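Local coordinates for protein Bd3459 (Bdellovibrio bacteriovorus HD100, PDB 5CED) that probably acts as a serine-type D-Ala-D-Ala carboxypeptidase of the peptidase S13 family and is acylated by penicillin G, at residues Pro67-Ser72 with Ala364-Gly369; Ala340-Ser345 with Ala356-Val361. The protein carries 1 engineered substitution. One frame throughout, in Å; residues are numbered along the deposited sequence.

Contact 1 (Pro67-Ser72 with Ala364-Gly369). With PNM (open form - penicillin g), chain C.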
ATOM      1  N   PRO A  67     -10.429  -2.282 -15.224  1.00 30.35           N
ATOM      2  CA  PRO A  67      -9.089  -2.258 -14.657  1.00 28.55           C
ATOM      3  C   PRO A  67      -9.075  -2.410 -13.170  1.00 27.04           C
ATOM      4  O   PRO A  67      -9.872  -1.782 -12.453  1.00 27.25           O
ATOM      5  CB  PRO A  67      -8.524  -0.901 -15.069  1.00 29.93           C
ATOM      6  CG  PRO A  67      -9.320  -0.459 -16.261  1.00 31.59           C
ATOM      7  CD  PRO A  67     -10.698  -1.098 -16.078  1.00 31.79           C
ATOM      8  N   LEU A  68      -8.170  -3.264 -12.702  1.00 27.15           N
ATOM      9  CA  LEU A  68      -8.078  -3.581 -11.281  1.00 27.95           C
ATOM     10  C   LEU A  68      -7.078  -2.741 -10.469  1.00 26.04           C
ATOM     11  O   LEU A  68      -7.265  -2.570  -9.261  1.00 25.05           O
ATOM     12  CB  LEU A  68      -7.738  -5.049 -11.126  1.00 28.80           C
ATOM     13  CG  LEU A  68      -8.721  -6.052 -11.700  1.00 30.89           C
ATOM     14  CD1 LEU A  68      -8.180  -7.440 -11.331  1.00 32.15           C
ATOM     15  CD2 LEU A  68     -10.137  -5.882 -11.175  1.00 31.13           C
ATOM     16  N   ALA A  69      -6.033  -2.245 -11.148  1.00 27.30           N
ATOM     17  CA  ALA A  69      -4.850  -1.688 -10.520  1.00 27.13           C
ATOM     18  C   ALA A  69      -4.300  -2.666  -9.446  1.00 27.01           C
ATOM     19  O   ALA A  69      -4.375  -3.915  -9.628  1.00 25.67           O
ATOM     20  CB  ALA A  69      -5.182  -0.296  -9.903  1.00 27.27           C
ATOM     21  N   SER A  70      -3.923  -2.277  -8.272  1.00 25.77           N
ATOM     22  CA  SER A  70      -3.126  -3.038  -7.370  1.00 26.03           C
ATOM     23  C   SER A  70      -3.954  -4.001  -6.482  1.00 25.84           C
ATOM     24  O   SER A  70      -3.324  -4.867  -5.852  1.00 25.86           O
ATOM     25  CB  SER A  70      -2.351  -2.196  -6.363  1.00 24.93           C
ATOM     26  OG  SER A  70      -1.259  -1.630  -7.068  1.00 25.78           O
ATOM     27  N   ILE A  71      -5.249  -4.128  -6.813  1.00 26.67           N
ATOM     28  CA  ILE A  71      -6.001  -5.255  -6.182  1.00 26.59           C
ATOM     29  C   ILE A  71      -5.648  -6.537  -6.901  1.00 26.58           C
ATOM     30  O   ILE A  71      -5.909  -7.612  -6.387  1.00 27.93           O
ATOM     31  CB  ILE A  71      -7.520  -5.023  -6.046  1.00 26.51           C
ATOM     32  CG1 ILE A  71      -8.229  -4.960  -7.407  1.00 27.80           C
ATOM     33  CG2 ILE A  71      -7.791  -3.784  -5.172  1.00 25.82           C
ATOM     34  CD1 ILE A  71      -9.739  -4.879  -7.311  1.00 28.76           C
ATOM     35  N   SER A  72      -5.026  -6.410  -8.063  1.00 26.57           N
ATOM     36  CA  SER A  72      -4.391  -7.504  -8.734  1.00 27.21           C
ATOM     37  C   SER A  72      -3.472  -8.276  -7.804  1.00 27.95           C
ATOM     38  O   SER A  72      -3.294  -9.495  -7.989  1.00 28.14           O
ATOM     39  CB  SER A  72      -3.558  -7.004  -9.900  1.00 27.50           C
ATOM     40  OG  SER A  72      -4.335  -6.444 -10.917  1.00 26.91           O
ATOM     41  N   ALA A 364      -8.556   3.992 -13.061  1.00 24.55           N
ATOM     42  CA  ALA A 364      -9.322   3.325 -11.977  1.00 23.08           C
ATOM     43  C   ALA A 364      -8.832   3.565 -10.576  1.00 22.40           C
ATOM     44  O   ALA A 364      -7.648   3.696 -10.317  1.00 22.69           O
ATOM     45  CB  ALA A 364      -9.407   1.825 -12.261  1.00 25.25           C
ATOM     46  N   LYS A 365      -9.776   3.638  -9.649  1.00 23.24           N
ATOM     47  CA  LYS A 365      -9.502   3.596  -8.245  1.00 22.63           C
ATOM     48  C   LYS A 365     -10.305   2.410  -7.715  1.00 24.06           C
ATOM     49  O   LYS A 365     -11.479   2.288  -8.007  1.00 21.07           O
ATOM     50  CB  LYS A 365      -9.934   4.872  -7.513  1.00 23.97           C
ATOM     51  CG  LYS A 365      -9.338   5.003  -6.103  1.00 23.77           C
ATOM     52  CD  LYS A 365      -7.983   5.661  -6.134  1.00 23.69           C
ATOM     53  CE  LYS A 365      -7.288   5.721  -4.791  1.00 25.12           C
ATOM     54  NZ  LYS A 365      -6.883   4.353  -4.317  1.00 26.90           N
ATOM     55  N   THR A 366      -9.654   1.532  -6.941  1.00 23.05           N
ATOM     56  CA  THR A 366     -10.300   0.275  -6.586  1.00 23.56           C
ATOM     57  C   THR A 366     -10.073  -0.082  -5.118  1.00 22.83           C
ATOM     58  O   THR A 366      -9.105   0.372  -4.481  1.00 21.74           O
ATOM     59  CB  THR A 366      -9.808  -0.870  -7.514  1.00 24.19           C
ATOM     60  OG1 THR A 366      -8.401  -1.079  -7.338  1.00 25.13           O
ATOM     61  CG2 THR A 366     -10.109  -0.567  -8.985  1.00 23.76           C
ATOM     62  N   LEU A 367     -10.950  -0.922  -4.583  1.00 24.04           N
ATOM     63  CA  LEU A 367     -10.774  -1.496  -3.234  1.00 22.70           C
ATOM     64  C   LEU A 367     -11.506  -2.857  -3.156  1.00 23.74           C
ATOM     65  O   LEU A 367     -12.558  -3.023  -3.750  1.00 24.36           O
ATOM     66  CB  LEU A 367     -11.363  -0.566  -2.203  1.00 22.95           C
ATOM     67  CG  LEU A 367     -11.018  -0.881  -0.745  1.00 24.16           C
ATOM     68  CD1 LEU A 367      -9.573  -0.432  -0.411  1.00 24.86           C
ATOM     69  CD2 LEU A 367     -11.990  -0.165   0.159  1.00 24.93           C
ATOM     70  N   MET A 368     -10.924  -3.823  -2.454  1.00 24.22           N
ATOM     71  CA  MET A 368     -11.571  -5.098  -2.229  1.00 25.10           C
ATOM     72  C   MET A 368     -11.115  -5.660  -0.912  1.00 25.67           C
ATOM     73  O   MET A 368      -9.989  -5.429  -0.486  1.00 24.53           O
ATOM     74  CB  MET A 368     -11.321  -6.096  -3.386  1.00 27.80           C
ATOM     75  CG  MET A 368      -9.915  -6.708  -3.470  1.00 29.95           C
ATOM     76  SD  MET A 368      -9.568  -7.782  -4.886  1.00 34.56           S
ATOM     77  CE  MET A 368     -10.270  -9.338  -4.374  1.00 36.67           C
ATOM     78  N   GLY A 369     -11.966  -6.501  -0.321  1.00 26.59           N
ATOM     79  CA  GLY A 369     -11.611  -7.169   0.898  1.00 28.31           C
ATOM     80  C   GLY A 369     -12.843  -7.638   1.629  1.00 29.05           C
ATOM     81  O   GLY A 369     -13.841  -7.997   0.996  1.00 29.39           O
TER
HETATM   82  O8  PNM C 501      -2.595   0.135  -7.724  1.00 24.72           O
HETATM   83  C7  PNM C 501      -1.479  -0.286  -7.507  1.00 27.42           C
HETATM   84  N4  PNM C 501      -0.755   0.706  -5.347  1.00 29.26           N
HETATM   85  C3  PNM C 501      -1.615   2.252  -5.163  1.00 30.52           C
HETATM   86  C11 PNM C 501      -2.685   2.049  -4.220  1.00 32.57           C
HETATM   87  O13 PNM C 501      -2.639   1.059  -3.360  1.00 28.32           O
HETATM   88  O12 PNM C 501      -3.651   2.861  -4.255  1.00 30.73           O
HETATM   89  C2  PNM C 501      -0.535   3.141  -4.921  1.00 31.52           C
HETATM   90  C10 PNM C 501      -0.951   4.544  -5.389  1.00 30.28           C
HETATM   91  C9  PNM C 501      -0.199   3.249  -3.415  1.00 31.76           C
HETATM   92  S1  PNM C 501       0.853   2.523  -5.872  1.00 31.76           S
HETATM   93  C5  PNM C 501       0.315   0.907  -6.206  1.00 32.55           C
HETATM   94  C6  PNM C 501      -0.497   0.813  -7.527  1.00 30.84           C
HETATM   95  N14 PNM C 501      -0.389   1.651  -8.623  1.00 33.06           N
HETATM   96  C15 PNM C 501       0.682   2.203  -9.304  1.00 38.11           C
HETATM   97  O16 PNM C 501       1.802   1.891  -9.061  1.00 35.13           O
HETATM   98  C17 PNM C 501       0.224   3.193 -10.408  1.00 40.63           C
HETATM   99  C18 PNM C 501       0.904   4.534 -10.173  1.00 42.57           C
HETATM  100  C19 PNM C 501       1.401   5.215 -11.290  1.00 50.67           C
HETATM  101  C20 PNM C 501       2.064   6.442 -11.102  1.00 53.17           C
HETATM  102  C21 PNM C 501       2.220   6.963  -9.829  1.00 52.59           C
HETATM  103  C22 PNM C 501       1.696   6.268  -8.712  1.00 50.42           C
HETATM  104  C23 PNM C 501       1.037   5.059  -8.907  1.00 43.54           C

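Contact 2 (Ala340-Ser345 with Ala356-Val361). With PNM (open form - penicillin g), chain C.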
ATOM      1  N   ALA A 340       1.586   1.055   8.396  1.00 35.82           N
ATOM      2  CA  ALA A 340       2.456   1.107   7.216  1.00 38.75           C
ATOM      3  C   ALA A 340       1.747   0.659   5.927  1.00 37.81           C
ATOM      4  O   ALA A 340       2.379   0.137   5.004  1.00 45.96           O
ATOM      5  CB  ALA A 340       3.737   0.288   7.437  1.00 39.82           C
ATOM      6  N   SER A 341       0.447   0.865   5.837  1.00 32.61           N
ATOM      7  CA  SER A 341      -0.307   0.313   4.727  1.00 29.35           C
ATOM      8  C   SER A 341      -1.094   1.471   4.141  1.00 27.02           C
ATOM      9  O   SER A 341      -1.285   2.499   4.802  1.00 27.39           O
ATOM     10  CB  SER A 341      -1.250  -0.812   5.192  1.00 28.07           C
ATOM     11  OG  SER A 341      -2.473  -0.308   5.728  1.00 26.77           O
ATOM     12  N   THR A 342      -1.601   1.266   2.949  1.00 26.69           N
ATOM     13  CA  THR A 342      -2.457   2.274   2.293  1.00 27.32           C
ATOM     14  C   THR A 342      -3.795   2.519   3.046  1.00 27.90           C
ATOM     15  O   THR A 342      -4.460   3.475   2.734  1.00 29.09           O
ATOM     16  CB  THR A 342      -2.784   1.900   0.848  1.00 25.58           C
ATOM     17  OG1 THR A 342      -3.505   0.680   0.790  1.00 24.09           O
ATOM     18  CG2 THR A 342      -1.509   1.746   0.018  1.00 26.96           C
ATOM     19  N   VAL A 343      -4.202   1.639   3.973  1.00 25.86           N
ATOM     20  CA  VAL A 343      -5.466   1.781   4.691  1.00 26.17           C
ATOM     21  C   VAL A 343      -5.257   2.164   6.158  1.00 27.55           C
ATOM     22  O   VAL A 343      -6.194   2.096   6.959  1.00 26.71           O
ATOM     23  CB  VAL A 343      -6.368   0.534   4.576  1.00 26.62           C
ATOM     24  CG1 VAL A 343      -6.778   0.287   3.114  1.00 26.99           C
ATOM     25  CG2 VAL A 343      -5.711  -0.705   5.165  1.00 28.03           C
ATOM     26  N   GLY A 344      -4.040   2.604   6.493  1.00 29.83           N
ATOM     27  CA  GLY A 344      -3.653   2.970   7.853  1.00 32.00           C
ATOM     28  C   GLY A 344      -4.444   4.115   8.438  1.00 33.64           C
ATOM     29  O   GLY A 344      -4.604   4.203   9.651  1.00 32.99           O
ATOM     30  N   SER A 345      -4.946   4.992   7.579  1.00 33.93           N
ATOM     31  CA  SER A 345      -5.771   6.082   8.044  1.00 36.66           C
ATOM     32  C   SER A 345      -7.214   5.967   7.616  1.00 36.88           C
ATOM     33  O   SER A 345      -7.925   6.961   7.685  1.00 45.62           O
ATOM     34  CB  SER A 345      -5.191   7.415   7.568  1.00 37.03           C
ATOM     35  OG  SER A 345      -4.009   7.661   8.262  1.00 39.82           O
ATOM     36  N   ALA A 356      -8.503  -4.997   3.667  1.00 26.34           N
ATOM     37  CA  ALA A 356      -8.649  -4.579   2.307  1.00 24.97           C
ATOM     38  C   ALA A 356      -7.366  -4.193   1.608  1.00 24.36           C
ATOM     39  O   ALA A 356      -6.371  -3.895   2.252  1.00 23.68           O
ATOM     40  CB  ALA A 356      -9.670  -3.451   2.212  1.00 25.67           C
ATOM     41  N   LYS A 357      -7.420  -4.257   0.268  1.00 24.36           N
ATOM     42  CA  LYS A 357      -6.359  -3.843  -0.625  1.00 24.20           C
ATOM     43  C   LYS A 357      -6.866  -2.731  -1.522  1.00 23.89           C
ATOM     44  O   LYS A 357      -7.941  -2.826  -2.055  1.00 25.16           O
ATOM     45  CB  LYS A 357      -5.889  -5.024  -1.497  1.00 25.56           C
ATOM     46  CG  LYS A 357      -4.778  -4.653  -2.497  1.00 26.09           C
ATOM     47  CD  LYS A 357      -3.398  -4.598  -1.825  1.00 25.60           C
ATOM     48  CE  LYS A 357      -2.401  -3.792  -2.651  1.00 25.47           C
ATOM     49  NZ  LYS A 357      -2.616  -2.323  -2.436  1.00 25.87           N
ATOM     50  N   THR A 358      -6.050  -1.711  -1.737  1.00 24.30           N
ATOM     51  CA  THR A 358      -6.385  -0.545  -2.578  1.00 24.21           C
ATOM     52  C   THR A 358      -5.729  -0.708  -3.934  1.00 23.98           C
ATOM     53  O   THR A 358      -4.758  -1.438  -4.076  1.00 25.23           O
ATOM     54  CB  THR A 358      -5.783   0.747  -1.969  1.00 24.31           C
ATOM     55  OG1 THR A 358      -4.406   0.503  -1.603  1.00 25.10           O
ATOM     56  CG2 THR A 358      -6.576   1.213  -0.690  1.00 25.07           C
ATOM     57  N   GLY A 359      -6.217   0.045  -4.907  1.00 23.84           N
ATOM     58  CA  GLY A 359      -5.564   0.201  -6.175  1.00 24.00           C
ATOM     59  C   GLY A 359      -5.792   1.577  -6.780  1.00 24.58           C
ATOM     60  O   GLY A 359      -6.829   2.145  -6.615  1.00 23.73           O
ATOM     61  N   SER A 360      -4.801   2.076  -7.508  1.00 22.43           N
ATOM     62  CA  SER A 360      -4.893   3.343  -8.230  1.00 22.60           C
ATOM     63  C   SER A 360      -4.141   3.191  -9.519  1.00 23.51           C
ATOM     64  O   SER A 360      -2.985   2.862  -9.507  1.00 23.44           O
ATOM     65  CB  SER A 360      -4.245   4.467  -7.441  1.00 23.38           C
ATOM     66  OG  SER A 360      -4.724   4.515  -6.092  1.00 24.14           O
ATOM     67  N   VAL A 361      -4.806   3.462 -10.641  1.00 23.12           N
ATOM     68  CA  VAL A 361      -4.123   3.702 -11.927  1.00 26.34           C
ATOM     69  C   VAL A 361      -4.877   4.819 -12.682  1.00 25.25           C
ATOM     70  O   VAL A 361      -5.922   5.308 -12.213  1.00 23.32           O
ATOM     71  CB  VAL A 361      -4.030   2.452 -12.828  1.00 27.41           C
ATOM     72  CG1 VAL A 361      -3.076   1.432 -12.255  1.00 30.33           C
ATOM     73  CG2 VAL A 361      -5.412   1.867 -13.156  1.00 27.60           C
TER
HETATM   74  O8  PNM C 501      -2.595   0.135  -7.724  1.00 24.72           O
HETATM   75  C7  PNM C 501      -1.479  -0.286  -7.507  1.00 27.42           C
HETATM   76  N4  PNM C 501      -0.755   0.706  -5.347  1.00 29.26           N
HETATM   77  C3  PNM C 501      -1.615   2.252  -5.163  1.00 30.52           C
HETATM   78  C11 PNM C 501      -2.685   2.049  -4.220  1.00 32.57           C
HETATM   79  O13 PNM C 501      -2.639   1.059  -3.360  1.00 28.32           O
HETATM   80  O12 PNM C 501      -3.651   2.861  -4.255  1.00 30.73           O
HETATM   81  C2  PNM C 501      -0.535   3.141  -4.921  1.00 31.52           C
HETATM   82  C10 PNM C 501      -0.951   4.544  -5.389  1.00 30.28           C
HETATM   83  C9  PNM C 501      -0.199   3.249  -3.415  1.00 31.76           C
HETATM   84  S1  PNM C 501       0.853   2.523  -5.872  1.00 31.76           S
HETATM   85  C5  PNM C 501       0.315   0.907  -6.206  1.00 32.55           C
HETATM   86  C6  PNM C 501      -0.497   0.813  -7.527  1.00 30.84           C
HETATM   87  N14 PNM C 501      -0.389   1.651  -8.623  1.00 33.06           N
HETATM   88  C15 PNM C 501       0.682   2.203  -9.304  1.00 38.11           C
HETATM   89  O16 PNM C 501       1.802   1.891  -9.061  1.00 35.13           O
HETATM   90  C17 PNM C 501       0.224   3.193 -10.408  1.00 40.63           C
HETATM   91  C18 PNM C 501       0.904   4.534 -10.173  1.00 42.57           C
HETATM   92  C19 PNM C 501       1.401   5.215 -11.290  1.00 50.67           C
HETATM   93  C20 PNM C 501       2.064   6.442 -11.102  1.00 53.17           C
HETATM   94  C21 PNM C 501       2.220   6.963  -9.829  1.00 52.59           C
HETATM   95  C22 PNM C 501       1.696   6.268  -8.712  1.00 50.42           C
HETATM   96  C23 PNM C 501       1.037   5.059  -8.907  1.00 43.54           C
HETATM   97  O   HOH W   1      -3.200  -1.978   0.326  1.00 27.27           O

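Contact 1 (Pro67-Ser72 with Ala364-Gly369)
The carbonyl oxygen L68 O takes the hydroxyl proton of T366, with OG1 at 2.7 Å, the one hydrogen bond between P67-S72 and A364-G369. OG1 sits between the backbone N and carbonyl carbon of its own residue (chi1 63°), which lifts it off the strand toward the loop. The donor comes in at a C=O...OG1 angle of 147° and is tilted 33° from the carbonyl plane. Carbon contacts flank this bond on both sides along the strand. At one end the CB atoms of P67 and A364 meet at 4.0 Å; at the other, I71 lies across M368, whose SD comes within 3.6 Å of I71 CB, while I71 CG2 reaches back to the T366 hydroxyl. M310 of helix 307-322 packs on both I71 and M368, and L383 of strand 376-385 touches I71 and T366.

The loop is also braced from within, since A69 O accepts from both S72 N and S72 OG, the latter at 2.8 Å. The S72 hydroxyl is itself tied to N303. Within this turn S70 presents OG to the ligand, where it is joined to C7 of the opened penicillin at 1.4 Å, direct evidence that this hydroxyl was the nucleophile. S70 N makes a weak bond to the acyl oxygen O8, and A69 CB lies 3.4 Å from the same oxygen. Acylated S70, just before the N-terminal end of helix 72-84, in a loop held to strand 364-373 through L68 and I71, marks the SxxK active-site motif of penicillin-binding proteins.

Contact 2 (Ala340-Ser345 with Ala356-Val361)
T342 and T358 meet through their hydroxyls, OG1 to OG1 at 2.6 Å, and this is the closest approach between the segments. T358 OG1 gives its proton to the penicillin carboxylate oxygen O13, also 2.6 Å away. A chi1 of 47° sets T358 OG1 between its backbone N and carbonyl carbon, facing both partners. One water extends the network, 2.7 Å from T342 OG1 and accepting from K357 NZ at 2.8 Å. That ammonium also donates to T358 O at 2.8 Å, which fixes the end of a chain bent twice along its length.

Apolar contact is slighter: V343 CG1 passes T358 CG2 at 3.9 Å. The type I turn from S341 to G344 presents both T342 and V343 to the strand, and S341 OG accepts from V343 N in an ST turn.

Ligand bonds line up along the strand edge. S360 N points at acyl oxygen O8 (2.9 Å, 165°), the straighter of two N-H groups on O8, S70 N being the weak one, in the arrangement of an oxyanion hole; S360 O receives amide N14 of the ligand (3.0 Å, 166°). S360 OG donates to carboxylate oxygen O12, and K365 NZ is hydrogen-bonded to the same hydroxyl.

K357-T358-G359 is the KTG motif of penicillin-binding proteins. Two hydroxyls on the carboxylate, with lysines close by, imply a site that would favour an anionic C-terminal group, consistent with carboxypeptidase activity.

In the fold
The centres of the two contacts lie about 10 Å apart, and both touch the same penicillin adduct. Along the chain the order is 67-72, 340-345, 356-361, 364-369, so contact 2 falls wholly within the span bridged by contact 1. Strands 354-361 and 364-373 follow one another and pair in the antiparallel sheet, with T366 N to G359 O and M368 O to K357 N both at 2.9 Å. I71 packs over that pairing, its CG2 3.3 Å from K357 O, while K357 touches K73 of helix 72-84. One hairpin thus supports the acylated serine loop and lines the ligand, bringing distant sequence into a single active site.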